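Local atomic coordinates of AAA ATPase, central region (Enterococcus faecium, PDB entry 2R9G), a protein that probably hydrolyses ATP as an MgsA-type AAA+ ATPase, represented here by its C-terminal fragment, four copies of which make up the assembly. Residues Y149-F153 and D154-V158. Sequence-based numbering, arbitrary orientation.
Sequences YPHHF and DQAWV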
# COMPACT_ATOMS: atom_id res chain seq x y z
N TYR C 149 21.02 -0.90 -22.51
CA TYR C 149 20.28 -0.39 -21.37
C TYR C 149 19.05 0.38 -21.87
O TYR C 149 19.19 1.41 -22.51
CB TYR C 149 21.22 0.56 -20.62
CG TYR C 149 20.81 1.03 -19.24
CD1 TYR C 149 20.63 0.12 -18.19
CD2 TYR C 149 20.69 2.39 -18.96
CE1 TYR C 149 20.29 0.57 -16.91
CE2 TYR C 149 20.36 2.85 -17.69
CZ TYR C 149 20.16 1.94 -16.68
OH TYR C 149 19.83 2.39 -15.43
N PRO C 150 17.83 -0.15 -21.60
CA PRO C 150 16.56 0.40 -22.11
C PRO C 150 16.28 1.86 -21.77
O PRO C 150 15.71 2.58 -22.60
CB PRO C 150 15.50 -0.50 -21.47
CG PRO C 150 16.21 -1.77 -21.19
CD PRO C 150 17.61 -1.37 -20.81
N HIS C 151 16.71 2.29 -20.58
CA HIS C 151 16.49 3.65 -20.10
C HIS C 151 17.07 4.75 -21.01
O HIS C 151 16.66 5.91 -20.92
CB HIS C 151 17.04 3.81 -18.68
CG HIS C 151 16.36 2.95 -17.66
ND1 HIS C 151 15.04 3.12 -17.29
CD2 HIS C 151 16.83 1.93 -16.90
CE1 HIS C 151 14.72 2.23 -16.37
NE2 HIS C 151 15.79 1.49 -16.11
N HIS C 152 18.00 4.38 -21.89
CA HIS C 152 18.58 5.32 -22.87
C HIS C 152 17.70 5.55 -24.08
O HIS C 152 17.94 6.49 -24.85
CB HIS C 152 19.95 4.81 -23.35
CG HIS C 152 21.01 4.84 -22.30
ND1 HIS C 152 21.97 3.85 -22.19
CD2 HIS C 152 21.29 5.74 -21.33
CE1 HIS C 152 22.78 4.14 -21.19
NE2 HIS C 152 22.39 5.28 -20.65
N PHE C 153 16.68 4.72 -24.25
CA PHE C 153 15.89 4.68 -25.48
C PHE C 153 14.54 5.37 -25.33
O PHE C 153 14.10 5.68 -24.22
CB PHE C 153 15.70 3.23 -25.92
CG PHE C 153 16.96 2.56 -26.40
CD1 PHE C 153 17.89 2.05 -25.50
CD2 PHE C 153 17.20 2.42 -27.77
CE1 PHE C 153 19.05 1.44 -25.94
CE2 PHE C 153 18.36 1.80 -28.22
CZ PHE C 153 19.29 1.31 -27.31
N ASP C 154 13.89 5.62 -26.47
CA ASP C 154 12.52 6.13 -26.51
C ASP C 154 11.61 5.12 -25.83
O ASP C 154 11.75 3.91 -26.05
CB ASP C 154 12.07 6.39 -27.95
CG ASP C 154 10.74 7.15 -28.03
OD1 ASP C 154 10.42 7.92 -27.09
OD2 ASP C 154 10.02 7.00 -29.03
N GLN C 155 10.70 5.62 -24.98
CA GLN C 155 9.72 4.82 -24.23
C GLN C 155 10.36 3.87 -23.21
O GLN C 155 9.69 2.96 -22.70
CB GLN C 155 8.79 4.04 -25.18
CG GLN C 155 7.96 4.91 -26.11
CD GLN C 155 6.83 5.60 -25.39
OE1 GLN C 155 6.19 5.02 -24.51
NE2 GLN C 155 6.57 6.85 -25.75
N ALA C 156 11.65 4.09 -22.93
CA ALA C 156 12.48 3.20 -22.11
C ALA C 156 12.39 1.71 -22.50
O ALA C 156 12.23 0.83 -21.64
CB ALA C 156 12.22 3.41 -20.61
N TRP C 157 12.49 1.46 -23.80
CA TRP C 157 12.42 0.11 -24.35
C TRP C 157 13.37 -0.05 -25.53
O TRP C 157 13.44 0.82 -26.41
CB TRP C 157 10.98 -0.22 -24.79
CG TRP C 157 10.85 -1.59 -25.42
CD1 TRP C 157 10.64 -2.77 -24.77
CD2 TRP C 157 10.93 -1.90 -26.82
NE1 TRP C 157 10.58 -3.80 -25.67
CE2 TRP C 157 10.76 -3.30 -26.94
CE3 TRP C 157 11.13 -1.14 -27.98
CZ2 TRP C 157 10.78 -3.96 -28.18
CZ3 TRP C 157 11.15 -1.79 -29.21
CH2 TRP C 157 10.97 -3.19 -29.30
N VAL C 158 14.10 -1.16 -25.54
CA VAL C 158 14.95 -1.52 -26.67
C VAL C 158 14.59 -2.92 -27.18
O VAL C 158 14.30 -3.82 -26.39
CB VAL C 158 16.48 -1.36 -26.31
CG1 VAL C 158 16.87 -2.16 -25.06
CG2 VAL C 158 17.37 -1.72 -27.51
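Val158 lies over one face of the Phe153 ring, with its CB 3.7 Å from the ring centroid and 8° off the normal, a CH-pi contact aimed almost at the centre. From there the two methyls diverge. CG2, anti to the backbone N, reaches toward the far end of the ring and meets Phe153 CZ at 3.6 Å. CG1 is placed between the backbone N and the carbonyl carbon (chi1 55°), which turns it to Pro150, 3.9 Å from Pro150 CG. One valine thus fills the angle between an aromatic face and a proline ring.

The backbone brings these groups together by doubling back. After the short 3-10 turn at 150-152, closed by Phe153 N bonding to Pro150 O at 2.9 Å, the chain reverses through Asp154 and Gln155. Ala156 N then donates to Phe153 O at 3.2 Å, a bent bond (141° at the hydrogen) whose donor sits well above the carbonyl plane. Phe153-Ala156 is thus a type II beta turn with Gln155 at the position of positive phi, and Ala156 just after it also has positive phi. Pro150 O also receives a CA-H...O contact from Ala156 CA at 3.3 Å, tying the start of the 3-10 turn to the returning segment.

The His151 CB bond is directed away from 154-158, although its ring stays beside Ala156 CB; its NE2 is hydrogen-bonded to Asp60 of the second subunit, so the turn also belongs to a subunit interface. The whole loop lies in the long, largely irregular region between helix 106-119 and helix 180-195, where the Trp157 ring meets Trp195 at the end of the latter helix.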